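Local coordinates for crispr-associated protein Cas5, dvulg subtype (Xanthomonas oryzae pv. oryzae, PDB 3VZI), which probably cleaves CRISPR precursor RNA as a Cas5d-type endoribonuclease of the CRISPR-mediated immune system of bacteria, at residues A[25-30]-A[158-163]; A[31-36]-A[114-119]; A[41-46]-A[51-56]; A[120-125]-A[132-137]. All coordinates share one frame; numbering follows the deposited sequence.

Contact 1 of 4, residues A[25-30]-A[158-163]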
loop_
_atom_site.group_PDB
_atom_site.type_symbol
_atom_site.label_atom_id
_atom_site.label_comp_id
_atom_site.label_asym_id
_atom_site.label_seq_id
_atom_site.Cartn_x
_atom_site.Cartn_y
_atom_site.Cartn_z
ATOM N N VAL A 25 -3.949 -16.439 -7.554
ATOM C CA VAL A 25 -3.919 -16.501 -9.015
ATOM C C VAL A 25 -4.044 -15.088 -9.580
ATOM O O VAL A 25 -3.043 -14.499 -9.976
ATOM C CB VAL A 25 -5.014 -17.417 -9.601
ATOM C CG1 VAL A 25 -4.884 -17.484 -11.118
ATOM C CG2 VAL A 25 -4.933 -18.814 -8.996
ATOM N N GLU A 26 -5.260 -14.542 -9.597
ATOM C CA GLU A 26 -5.483 -13.163 -10.043
ATOM C C GLU A 26 -5.059 -12.149 -8.981
ATOM O O GLU A 26 -5.080 -12.444 -7.784
ATOM C CB GLU A 26 -6.946 -12.943 -10.406
ATOM C CG GLU A 26 -7.367 -13.639 -11.687
ATOM C CD GLU A 26 -8.684 -14.381 -11.527
ATOM O OE1 GLU A 26 -8.856 -15.067 -10.489
ATOM O OE2 GLU A 26 -9.539 -14.289 -12.436
ATOM N N ARG A 27 -4.668 -10.961 -9.430
ATOM C CA ARG A 27 -4.301 -9.892 -8.533
ATOM C C ARG A 27 -5.513 -8.976 -8.320
ATOM O O ARG A 27 -5.973 -8.317 -9.257
ATOM C CB ARG A 27 -3.133 -9.097 -9.122
ATOM C CG ARG A 27 -1.905 -9.911 -9.512
ATOM C CD ARG A 27 -1.248 -9.316 -10.758
ATOM N NE ARG A 27 -0.521 -8.066 -10.492
ATOM C CZ ARG A 27 -0.255 -7.118 -11.398
ATOM N NH1 ARG A 27 -0.659 -7.236 -12.656
ATOM N NH2 ARG A 27 0.426 -6.034 -11.040
ATOM N N VAL A 28 -6.058 -8.954 -7.106
ATOM C CA VAL A 28 -7.122 -7.997 -6.777
ATOM C C VAL A 28 -6.630 -7.074 -5.659
ATOM O O VAL A 28 -5.930 -7.528 -4.748
ATOM C CB VAL A 28 -8.439 -8.691 -6.346
ATOM C CG1 VAL A 28 -9.388 -7.695 -5.663
ATOM C CG2 VAL A 28 -9.127 -9.334 -7.541
ATOM N N SER A 29 -6.992 -5.789 -5.720
ATOM C CA SER A 29 -6.650 -4.870 -4.643
ATOM C C SER A 29 -7.612 -4.838 -3.478
ATOM O O SER A 29 -8.837 -4.852 -3.655
ATOM C CB SER A 29 -6.568 -3.456 -5.159
ATOM O OG SER A 29 -6.092 -2.619 -4.115
ATOM N N TYR A 30 -7.043 -4.770 -2.283
ATOM C CA TYR A 30 -7.777 -4.310 -1.094
ATOM C C TYR A 30 -8.397 -2.944 -1.365
ATOM O O TYR A 30 -7.885 -2.195 -2.195
ATOM C CB TYR A 30 -6.819 -4.154 0.072
ATOM C CG TYR A 30 -6.476 -5.430 0.785
ATOM C CD1 TYR A 30 -7.485 -6.234 1.328
ATOM C CD2 TYR A 30 -5.134 -5.837 0.938
ATOM C CE1 TYR A 30 -7.187 -7.399 2.007
ATOM C CE2 TYR A 30 -4.817 -6.986 1.643
ATOM C CZ TYR A 30 -5.848 -7.756 2.176
ATOM O OH TYR A 30 -5.575 -8.912 2.862
ATOM N N THR A 158 2.365 -2.155 -5.656
ATOM C CA THR A 158 3.249 -2.932 -6.499
ATOM C C THR A 158 4.066 -1.959 -7.314
ATOM O O THR A 158 3.656 -0.800 -7.482
ATOM C CB THR A 158 2.505 -3.990 -7.346
ATOM O OG1 THR A 158 1.762 -3.357 -8.388
ATOM C CG2 THR A 158 1.544 -4.810 -6.452
ATOM N N ARG A 159 5.233 -2.409 -7.776
ATOM C CA ARG A 159 6.247 -1.500 -8.288
ATOM C C ARG A 159 5.832 -0.801 -9.587
ATOM O O ARG A 159 6.354 0.249 -9.931
ATOM C CB ARG A 159 7.614 -2.207 -8.385
ATOM C CG ARG A 159 7.567 -3.638 -8.912
ATOM C CD ARG A 159 8.744 -4.498 -8.462
ATOM N NE ARG A 159 9.684 -4.770 -9.558
ATOM C CZ ARG A 159 9.454 -5.603 -10.583
ATOM N NH1 ARG A 159 8.296 -6.264 -10.678
ATOM N NH2 ARG A 159 10.384 -5.778 -11.524
ATOM N N GLU A 160 4.854 -1.370 -10.279
ATOM C CA GLU A 160 4.323 -0.793 -11.505
ATOM C C GLU A 160 3.487 0.466 -11.252
ATOM O O GLU A 160 3.093 1.148 -12.197
ATOM C CB GLU A 160 3.492 -1.836 -12.266
ATOM C CG GLU A 160 4.190 -3.183 -12.492
ATOM C CD GLU A 160 4.088 -4.140 -11.297
ATOM O OE1 GLU A 160 3.090 -4.067 -10.537
ATOM O OE2 GLU A 160 5.011 -4.974 -11.119
ATOM N N PHE A 161 3.212 0.765 -9.981
ATOM C CA PHE A 161 2.447 1.952 -9.589
ATOM C C PHE A 161 3.227 2.878 -8.660
ATOM O O PHE A 161 3.256 2.671 -7.441
ATOM C CB PHE A 161 1.118 1.550 -8.932
ATOM C CG PHE A 161 0.295 0.617 -9.767
ATOM C CD1 PHE A 161 -0.273 1.051 -10.962
ATOM C CD2 PHE A 161 0.099 -0.693 -9.370
ATOM C CE1 PHE A 161 -1.019 0.188 -11.750
ATOM C CE2 PHE A 161 -0.643 -1.559 -10.146
ATOM C CZ PHE A 161 -1.207 -1.122 -11.338
ATOM N N PRO A 162 3.857 3.916 -9.234
ATOM C CA PRO A 162 4.619 4.897 -8.417
ATOM C C PRO A 162 3.708 5.754 -7.508
ATOM O O PRO A 162 2.585 6.097 -7.885
ATOM C CB PRO A 162 5.328 5.754 -9.466
ATOM C CG PRO A 162 4.465 5.652 -10.689
ATOM C CD PRO A 162 3.764 4.313 -10.653
ATOM N N ALA A 163 4.195 6.065 -6.310
ATOM C CA ALA A 163 3.481 6.896 -5.341
ATOM C C ALA A 163 3.982 8.335 -5.331
ATOM O O ALA A 163 5.157 8.563 -5.056
ATOM C CB ALA A 163 3.663 6.304 -3.953
#
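A type I beta turn running from Thr158 to Phe161, in the loop between helix 134-146 and strand 164-167, meets short strand 27-28 through a surface salt bridge between Arg27 and Glu160. Arg27 NH2 reaches Glu160 OE1 at 3.3 Å, with the carboxylate oxygen at the guanidinium edge, near its plane. The two flat groups stand at 89° to each other, so a single nitrogen faces a single oxygen and no two-pronged pairing forms. The same OE1 is held from within the turn: Thr158 OG1 donates to it over 2.6 Å, nearly in line with its C-O bond. Arg159 NH1 sits 3.6 Å from Glu160 OE2, extending the pair into a small salt-bridge network with basic groups at both carboxylate oxygens, which would probably stabilise the charged form. The turn is closed by Phe161 N bonding to Thr158 O at 3.0 Å. Arg27 is held more firmly by its NH1, which donates to Arg106 O, and bends in its chain at chi2 and chi3 carry the guanidinium across. Arg27 and Phe161 both touch Leu17, and Phe161 also packs on Val110 of strand 108-112, the neighbour of strand 27-28 in the mixed sheet.

Contact 2 of 4, residues A[31-36]-A[114-119]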
loop_
_atom_site.group_PDB
_atom_site.type_symbol
_atom_site.label_atom_id
_atom_site.label_comp_id
_atom_site.label_asym_id
_atom_site.label_seq_id
_atom_site.Cartn_x
_atom_site.Cartn_y
_atom_site.Cartn_z
ATOM N N ASP A 31 -9.481 -2.626 -0.656
ATOM C CA ASP A 31 -10.208 -1.365 -0.835
ATOM C C ASP A 31 -9.387 -0.140 -0.492
ATOM O O ASP A 31 -9.677 0.944 -1.009
ATOM C CB ASP A 31 -11.446 -1.320 0.051
ATOM C CG ASP A 31 -12.575 -2.190 -0.451
ATOM O OD1 ASP A 31 -12.307 -3.291 -0.986
ATOM O OD2 ASP A 31 -13.752 -1.781 -0.264
ATOM N N ILE A 32 -8.415 -0.280 0.417
ATOM C CA ILE A 32 -7.561 0.843 0.809
ATOM C C ILE A 32 -6.115 0.382 1.031
ATOM O O ILE A 32 -5.869 -0.819 1.237
ATOM C CB ILE A 32 -8.067 1.522 2.108
ATOM C CG1 ILE A 32 -7.898 0.577 3.320
ATOM C CG2 ILE A 32 -9.501 1.982 1.945
ATOM C CD1 ILE A 32 -7.966 1.252 4.678
ATOM N N ILE A 33 -5.163 1.324 1.017
ATOM C CA ILE A 33 -3.767 1.002 1.382
ATOM C C ILE A 33 -3.742 0.254 2.719
ATOM O O ILE A 33 -4.498 0.594 3.664
ATOM C CB ILE A 33 -2.887 2.283 1.457
ATOM C CG1 ILE A 33 -1.381 1.952 1.596
ATOM C CG2 ILE A 33 -3.425 3.260 2.514
ATOM C CD1 ILE A 33 -0.441 3.168 1.657
ATOM N N THR A 34 -2.911 -0.789 2.764
ATOM C CA THR A 34 -2.643 -1.562 3.974
ATOM C C THR A 34 -1.611 -0.840 4.816
ATOM O O THR A 34 -0.826 -0.011 4.271
ATOM C CB THR A 34 -2.019 -2.911 3.599
ATOM O OG1 THR A 34 -0.771 -2.694 2.918
ATOM C CG2 THR A 34 -2.955 -3.760 2.733
ATOM N N PRO A 35 -1.543 -1.154 6.129
ATOM C CA PRO A 35 -0.454 -0.565 6.961
ATOM C C PRO A 35 0.945 -0.929 6.460
ATOM O O PRO A 35 1.804 -0.058 6.419
ATOM C CB PRO A 35 -0.701 -1.163 8.346
ATOM C CG PRO A 35 -2.168 -1.372 8.377
ATOM C CD PRO A 35 -2.543 -1.829 6.964
ATOM N N SER A 36 1.171 -2.179 6.042
ATOM C CA SER A 36 2.503 -2.560 5.557
ATOM C C SER A 36 2.915 -1.786 4.326
ATOM O O SER A 36 4.042 -1.313 4.263
ATOM C CB SER A 36 2.673 -4.081 5.329
ATOM O OG SER A 36 1.842 -4.556 4.298
ATOM N N VAL A 114 -6.465 7.269 -6.360
ATOM C CA VAL A 114 -6.445 7.238 -4.893
ATOM C C VAL A 114 -5.629 8.367 -4.280
ATOM O O VAL A 114 -4.821 9.006 -4.980
ATOM C CB VAL A 114 -5.904 5.910 -4.338
ATOM C CG1 VAL A 114 -6.675 4.739 -4.940
ATOM C CG2 VAL A 114 -4.389 5.810 -4.539
ATOM N N GLY A 115 -5.848 8.601 -2.979
ATOM C CA GLY A 115 -5.020 9.516 -2.181
ATOM C C GLY A 115 -5.255 9.332 -0.686
ATOM O O GLY A 115 -6.380 9.403 -0.213
ATOM N N TYR A 116 -4.208 9.071 0.072
ATOM C CA TYR A 116 -4.386 8.910 1.496
ATOM C C TYR A 116 -3.498 9.886 2.227
ATOM O O TYR A 116 -2.580 10.445 1.613
ATOM C CB TYR A 116 -4.016 7.493 1.924
ATOM C CG TYR A 116 -4.501 6.435 0.975
ATOM C CD1 TYR A 116 -5.747 5.844 1.143
ATOM C CD2 TYR A 116 -3.723 6.040 -0.097
ATOM C CE1 TYR A 116 -6.206 4.886 0.266
ATOM C CE2 TYR A 116 -4.163 5.075 -0.970
ATOM C CZ TYR A 116 -5.398 4.507 -0.782
ATOM O OH TYR A 116 -5.842 3.561 -1.672
ATOM N N ILE A 117 -3.770 10.084 3.530
ATOM C CA ILE A 117 -2.844 10.768 4.435
ATOM C C ILE A 117 -2.311 9.743 5.430
ATOM O O ILE A 117 -3.074 9.160 6.147
ATOM C CB ILE A 117 -3.557 11.895 5.203
ATOM C CG1 ILE A 117 -4.002 13.009 4.235
ATOM C CG2 ILE A 117 -2.672 12.428 6.332
ATOM C CD1 ILE A 117 -4.637 14.199 4.936
ATOM N N ILE A 118 -1.013 9.481 5.466
ATOM C CA ILE A 118 -0.515 8.472 6.390
ATOM C C ILE A 118 -0.075 9.175 7.672
ATOM O O ILE A 118 0.703 10.133 7.619
ATOM C CB ILE A 118 0.706 7.738 5.795
ATOM C CG1 ILE A 118 0.488 7.412 4.313
ATOM C CG2 ILE A 118 1.120 6.545 6.657
ATOM C CD1 ILE A 118 0.281 5.962 3.970
ATOM N N ALA A 119 -0.562 8.729 8.825
ATOM C CA ALA A 119 -0.095 9.287 10.103
ATOM C C ALA A 119 0.699 8.212 10.800
ATOM O O ALA A 119 0.141 7.158 11.149
ATOM C CB ALA A 119 -1.248 9.706 10.968
#
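Ile33 is the bump of this contact and the ring of Tyr116 the flat floor it lands on. Ile33 CG2 stands over the middle of the Tyr116 ring, 3.6 Å from its centroid and 8° off the ring normal, a CH-pi contact. The branching carbon follows on the same residue, with Ile33 CB 3.9 Å from Tyr116 CE2, so the methyl and its root both rest on the aromatic surface. The other branch goes elsewhere: CG1 is anti to the backbone N (chi1 -170°) and the chain continues extended, which takes Ile33 CD1 past the ring to meet Ile118 CD1 at 3.7 Å, the two isoleucines crossing at about a right angle. Ile33 thus straddles two residues, Tyr116 and Ile118, that sit two apart on strand 114-119. Ile32 adds a looser touch, its CB lying 4.3 Å from Tyr116 CE1, while the rest of its side chain heads off to Leu187 and Met190 of strand 184-194. Phe18 packs on both Ile33 and Tyr116, and Ala38 and Ile41 of helix 35-45 cover Ile33 further. This is the apolar seam of a ferredoxin-like, RRM-type fold, where the lead-in to the first helix lies across a face of the antiparallel sheet.

Contact 3 of 4, residues A[41-46]-A[51-56]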
loop_
_atom_site.group_PDB
_atom_site.type_symbol
_atom_site.label_atom_id
_atom_site.label_comp_id
_atom_site.label_asym_id
_atom_site.label_seq_id
_atom_site.Cartn_x
_atom_site.Cartn_y
_atom_site.Cartn_z
ATOM N N ILE A 41 6.210 2.763 2.261
ATOM C CA ILE A 41 6.452 4.058 1.641
ATOM C C ILE A 41 7.302 4.971 2.528
ATOM O O ILE A 41 8.167 5.688 2.013
ATOM C CB ILE A 41 5.134 4.783 1.316
ATOM C CG1 ILE A 41 4.318 3.979 0.274
ATOM C CG2 ILE A 41 5.398 6.261 0.986
ATOM C CD1 ILE A 41 2.920 4.523 0.060
ATOM N N LEU A 42 7.051 4.993 3.838
ATOM C CA LEU A 42 7.889 5.824 4.706
ATOM C C LEU A 42 9.361 5.337 4.657
ATOM O O LEU A 42 10.302 6.163 4.548
ATOM C CB LEU A 42 7.347 5.883 6.139
ATOM C CG LEU A 42 5.839 6.182 6.323
ATOM C CD1 LEU A 42 5.302 5.683 7.658
ATOM C CD2 LEU A 42 5.516 7.635 6.123
ATOM N N GLU A 43 9.555 4.011 4.664
ATOM C CA GLU A 43 10.901 3.448 4.617
ATOM C C GLU A 43 11.623 3.813 3.306
ATOM O O GLU A 43 12.864 3.980 3.309
ATOM C CB GLU A 43 10.893 1.932 4.802
ATOM C CG GLU A 43 10.424 1.492 6.175
ATOM C CD GLU A 43 10.365 -0.012 6.336
ATOM O OE1 GLU A 43 10.173 -0.736 5.345
ATOM O OE2 GLU A 43 10.512 -0.475 7.473
ATOM N N ALA A 44 10.857 3.956 2.209
ATOM C CA ALA A 44 11.442 4.328 0.919
ATOM C C ALA A 44 12.031 5.711 1.042
ATOM O O ALA A 44 13.082 6.013 0.451
ATOM C CB ALA A 44 10.411 4.288 -0.203
ATOM N N ILE A 45 11.359 6.561 1.814
ATOM C CA ILE A 45 11.832 7.935 1.973
ATOM C C ILE A 45 13.036 7.959 2.890
ATOM O O ILE A 45 14.016 8.616 2.591
ATOM C CB ILE A 45 10.750 8.893 2.457
ATOM C CG1 ILE A 45 9.583 8.881 1.473
ATOM C CG2 ILE A 45 11.333 10.277 2.574
ATOM C CD1 ILE A 45 8.525 9.936 1.733
ATOM N N HIS A 46 12.963 7.194 3.975
ATOM C CA HIS A 46 14.069 7.046 4.905
ATOM C C HIS A 46 13.861 5.880 5.782
ATOM O O HIS A 46 12.817 5.767 6.396
ATOM C CB HIS A 46 14.221 8.283 5.787
ATOM C CG HIS A 46 15.337 8.175 6.791
ATOM N ND1 HIS A 46 16.627 7.890 6.428
ATOM C CD2 HIS A 46 15.344 8.337 8.181
ATOM C CE1 HIS A 46 17.408 7.852 7.537
ATOM N NE2 HIS A 46 16.626 8.130 8.611
ATOM N N ILE A 51 15.752 2.521 13.381
ATOM C CA ILE A 51 14.396 3.044 13.498
ATOM C C ILE A 51 13.362 2.051 13.023
ATOM O O ILE A 51 13.663 1.139 12.225
ATOM C CB ILE A 51 14.195 4.481 12.908
ATOM C CG1 ILE A 51 14.406 4.552 11.402
ATOM C CG2 ILE A 51 15.077 5.520 13.622
ATOM C CD1 ILE A 51 13.650 5.698 10.781
ATOM N N ARG A 52 12.154 2.220 13.555
ATOM C CA ARG A 52 11.031 1.359 13.272
ATOM C C ARG A 52 9.850 2.265 13.010
ATOM O O ARG A 52 9.365 2.960 13.902
ATOM C CB ARG A 52 10.751 0.426 14.456
ATOM C CG ARG A 52 9.720 -0.659 14.163
ATOM C CD ARG A 52 9.070 -1.239 15.412
ATOM N NE ARG A 52 8.441 -2.526 15.093
ATOM C CZ ARG A 52 7.776 -3.314 15.951
ATOM N NH1 ARG A 52 7.620 -2.955 17.223
ATOM N NH2 ARG A 52 7.257 -4.474 15.535
ATOM N N TRP A 53 9.389 2.280 11.771
ATOM C CA TRP A 53 8.188 3.037 11.439
ATOM C C TRP A 53 6.968 2.357 11.918
ATOM O O TRP A 53 6.759 1.185 11.610
ATOM C CB TRP A 53 8.083 3.186 9.945
ATOM C CG TRP A 53 8.904 4.326 9.467
ATOM C CD1 TRP A 53 10.063 4.274 8.748
ATOM C CD2 TRP A 53 8.657 5.745 9.713
ATOM N NE1 TRP A 53 10.527 5.531 8.500
ATOM C CE2 TRP A 53 9.730 6.459 9.057
ATOM C CE3 TRP A 53 7.680 6.459 10.379
ATOM C CZ2 TRP A 53 9.819 7.826 9.077
ATOM C CZ3 TRP A 53 7.774 7.847 10.392
ATOM C CH2 TRP A 53 8.822 8.513 9.755
ATOM N N VAL A 54 6.150 3.076 12.674
ATOM C CA VAL A 54 4.848 2.559 13.097
ATOM C C VAL A 54 3.739 3.425 12.525
ATOM O O VAL A 54 3.716 4.624 12.784
ATOM C CB VAL A 54 4.743 2.467 14.637
ATOM C CG1 VAL A 54 3.301 2.459 15.104
ATOM C CG2 VAL A 54 5.456 1.221 15.147
ATOM N N VAL A 55 2.830 2.811 11.762
ATOM C CA VAL A 55 1.657 3.474 11.195
ATOM C C VAL A 55 0.530 3.513 12.207
ATOM O O VAL A 55 0.137 2.473 12.720
ATOM C CB VAL A 55 1.174 2.760 9.919
ATOM C CG1 VAL A 55 -0.136 3.335 9.431
ATOM C CG2 VAL A 55 2.216 2.896 8.820
ATOM N N ASP A 56 0.005 4.712 12.483
ATOM C CA ASP A 56 -1.032 4.924 13.495
ATOM C C ASP A 56 -2.417 5.027 12.870
ATOM O O ASP A 56 -3.408 4.525 13.437
ATOM C CB ASP A 56 -0.763 6.210 14.257
ATOM C CG ASP A 56 0.676 6.310 14.769
ATOM O OD1 ASP A 56 1.090 5.460 15.561
ATOM O OD2 ASP A 56 1.402 7.253 14.398
HETATM O O HOH W 1 10.581 0.468 9.977
#
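Leu42 covers one face of the Trp53 indole, the two side chains crossing at about a right angle, and this is the tightly packed half of the contact. Leu42 CB sits over the five-membered ring, 3.8 Å from its centroid and 8° off the normal, a CH-pi contact; Leu42 CD1 reaches the rim of the benzo ring above Trp53 CE3, at 3.7 Å. Beyond the indole the same methyl touches Val55 CG2 more loosely, at 4.3 Å. Phe122 meets Trp53 edge-to-face, and Phe141 packs against it as well, so the buried ring joins helix 35-45 to strand 114-124 and helix 134-146. His46, the first residue past the helix, closes one edge of the indole with its carbonyl, and its imidazole CD2 approaches Ile51 CD1 at 4.1 Å.

The partly exposed flank is built differently. Glu43 runs past Trp53 in the opposite direction, touching it only through CG, 3.8 Å from Trp53 CD1. Its extended chain carries the carboxylate on to a water, which donates to Glu43 OE2 (2.7 Å) and accepts from Trp53 N (2.8 Å), bridging the helix side chain to the strand backbone; Glu43 OE1 pairs with Arg39 as a salt bridge.

Chemically, the one direct hydrogen bond across the two segments is Trp53 NE1 to His46 O, 3.1 Å long and 162° at the hydrogen, nearly along the C=O axis and within the indole plane. It satisfies a buried N-H with a carbonyl just past the helix end and helps to hold the indole's rotation, while the imidazole of His46 stays engaged through NE2 with His137.

Contact 4 of 4, residues A[120-125]-A[132-137]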
loop_
_atom_site.group_PDB
_atom_site.type_symbol
_atom_site.label_atom_id
_atom_site.label_comp_id
_atom_site.label_asym_id
_atom_site.label_seq_id
_atom_site.Cartn_x
_atom_site.Cartn_y
_atom_site.Cartn_z
ATOM N N ALA A 120 1.995 8.471 11.005
ATOM C CA ALA A 120 2.888 7.480 11.546
ATOM C C ALA A 120 3.892 8.144 12.449
ATOM O O ALA A 120 3.976 9.360 12.492
ATOM C CB ALA A 120 3.621 6.816 10.407
ATOM N N HIS A 121 4.679 7.334 13.144
ATOM C CA HIS A 121 5.855 7.800 13.852
ATOM C C HIS A 121 6.838 6.662 13.833
ATOM O O HIS A 121 6.477 5.551 13.427
ATOM C CB HIS A 121 5.515 8.208 15.290
ATOM C CG HIS A 121 4.998 7.083 16.130
ATOM N ND1 HIS A 121 3.681 6.756 16.180
ATOM C CD2 HIS A 121 5.666 6.186 16.966
ATOM C CE1 HIS A 121 3.519 5.685 17.001
ATOM N NE2 HIS A 121 4.738 5.338 17.481
ATOM N N PHE A 122 8.083 6.913 14.248
ATOM C CA PHE A 122 9.023 5.805 14.477
ATOM C C PHE A 122 9.437 5.686 15.919
ATOM O O PHE A 122 9.414 6.672 16.667
ATOM C CB PHE A 122 10.276 5.906 13.599
ATOM C CG PHE A 122 11.073 7.177 13.789
ATOM C CD1 PHE A 122 10.829 8.294 12.986
ATOM C CD2 PHE A 122 12.105 7.234 14.732
ATOM C CE1 PHE A 122 11.579 9.441 13.139
ATOM C CE2 PHE A 122 12.859 8.376 14.879
ATOM C CZ PHE A 122 12.592 9.483 14.090
ATOM N N GLU A 123 9.812 4.471 16.299
ATOM C CA GLU A 123 10.426 4.205 17.592
ATOM C C GLU A 123 11.878 3.797 17.324
ATOM O O GLU A 123 12.154 3.101 16.335
ATOM C CB GLU A 123 9.663 3.105 18.353
ATOM C CG GLU A 123 8.290 3.535 18.881
ATOM C CD GLU A 123 7.287 2.373 19.082
ATOM O OE1 GLU A 123 6.153 2.432 18.537
ATOM O OE2 GLU A 123 7.617 1.398 19.803
ATOM N N MET A 124 12.791 4.265 18.183
ATOM C CA MET A 124 14.193 3.829 18.188
ATOM C C MET A 124 14.276 2.355 18.533
ATOM O O MET A 124 13.580 1.902 19.439
ATOM C CB MET A 124 15.016 4.603 19.229
ATOM C CG MET A 124 15.052 6.109 19.037
ATOM S SD MET A 124 15.353 6.589 17.331
ATOM C CE MET A 124 17.051 6.043 17.157
ATOM N N THR A 125 15.135 1.623 17.820
ATOM C CA THR A 125 15.295 0.176 18.007
ATOM C C THR A 125 16.531 -0.128 18.858
ATOM O O THR A 125 17.304 0.777 19.185
ATOM C CB THR A 125 15.381 -0.582 16.657
ATOM O OG1 THR A 125 16.667 -0.385 16.053
ATOM C CG2 THR A 125 14.306 -0.109 15.699
ATOM N N ASP A 132 22.722 7.784 16.698
ATOM C CA ASP A 132 21.296 7.698 16.336
ATOM C C ASP A 132 20.371 8.297 17.382
ATOM O O ASP A 132 20.457 7.966 18.566
ATOM C CB ASP A 132 20.861 6.258 16.091
ATOM C CG ASP A 132 21.492 5.655 14.865
ATOM O OD1 ASP A 132 22.067 4.552 15.004
ATOM O OD2 ASP A 132 21.393 6.251 13.770
ATOM N N ASN A 133 19.491 9.189 16.933
ATOM C CA ASN A 133 18.442 9.724 17.793
ATOM C C ASN A 133 17.208 10.128 16.983
ATOM O O ASN A 133 17.242 10.111 15.760
ATOM C CB ASN A 133 18.959 10.829 18.734
ATOM C CG ASN A 133 19.426 12.074 17.999
ATOM O OD1 ASN A 133 18.628 12.808 17.421
ATOM N ND2 ASN A 133 20.719 12.352 18.066
ATOM N N VAL A 134 16.119 10.441 17.680
ATOM C CA VAL A 134 14.863 10.839 17.064
ATOM C C VAL A 134 15.032 12.119 16.239
ATOM O O VAL A 134 14.668 12.152 15.073
ATOM C CB VAL A 134 13.769 11.011 18.129
ATOM C CG1 VAL A 134 12.555 11.711 17.542
ATOM C CG2 VAL A 134 13.394 9.659 18.717
ATOM N N GLY A 135 15.592 13.160 16.845
ATOM C CA GLY A 135 15.934 14.388 16.128
ATOM C C GLY A 135 16.657 14.250 14.795
ATOM O O GLY A 135 16.222 14.813 13.790
ATOM N N LYS A 136 17.768 13.521 14.786
ATOM C CA LYS A 136 18.512 13.263 13.551
ATOM C C LYS A 136 17.597 12.618 12.515
ATOM O O LYS A 136 17.419 13.154 11.421
ATOM C CB LYS A 136 19.732 12.375 13.826
ATOM C CG LYS A 136 20.538 11.964 12.598
ATOM C CD LYS A 136 21.666 11.005 12.985
ATOM C CE LYS A 136 22.147 10.154 11.812
ATOM N NZ LYS A 136 22.816 8.894 12.269
ATOM N N HIS A 137 16.989 11.497 12.890
ATOM C CA HIS A 137 16.234 10.665 11.956
ATOM C C HIS A 137 14.931 11.246 11.499
ATOM O O HIS A 137 14.509 11.025 10.352
ATOM C CB HIS A 137 16.045 9.268 12.521
ATOM C CG HIS A 137 17.283 8.407 12.410
ATOM N ND1 HIS A 137 17.743 7.943 11.224
ATOM C CD2 HIS A 137 18.154 7.942 13.373
ATOM C CE1 HIS A 137 18.849 7.227 11.422
ATOM N NE2 HIS A 137 19.104 7.217 12.739
#
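Met124 hooks over the start of helix 134-146 and can be followed atom by atom. CB leaves the end of strand 120-124 toward the helix, and CG comes to 3.9 Å from Val134 CG2. The chain then bends at chi2 (-45°) and again at chi3, which turns the tip back toward the residues just before the helix. SD lies 3.9 Å from the same Val134 CG2 and also sits at the edge of the Phe122 ring, in its plane. The terminal CE ends in the angle between two residues, 4.0 Å from Asp132 CB and 4.0 Å from Asn133 CA.

Deeper in, Phe122 points its far edge at the helix: CZ is 3.5 Å from Val134 O, near the ring plane, and 3.8 Å from His137 CB. Phe122 and His137 cross at about a right angle.

Around this apolar patch the polar groups of 132-137 bond to one another. Asn133 is the N-cap, its OD1 accepting from Lys136 N at 2.9 Å. Asp132 OD2 accepts from His137 NE2 over 2.7 Å in a nearly straight bond (166° at the hydrogen), in the imidazole plane but from above the carboxylate, and receives a weak hydrogen bond from Lys136 NZ, part of a salt bridge. With Gly129 N on Asp132 OD1 as well, the carboxylate is held at both oxygens, and with Asp132 on NE2 and His46 NE2 on ND1, the His137 imidazole is held in rotation.

Contacts 2, 3 and 4 lie on the ferredoxin-like core, whose strands 164-167, 7-13, 114-124 and 51-60 run side by side in the order 4-1-3-2; contact 1 joins strand 27-28 of the mixed sheet to the loop leading into strand 164-167. Contacts 2 and 3 share helix 35-45, their centres about 13 Å apart; contacts 3 and 4, about 10 Å apart, are stitched by backbone bonding between strands 51-60 and 114-124. Contact 1 lies about 30 Å from contact 4 but about 13 Å from contact 2, into whose segment 31-36 its own 25-30 runs. Along the chain, contact 1 spans the others, contact 3 falls within contact 2, and contact 4 follows. Helices 35-45 and 134-146 thus both pack on the sheet.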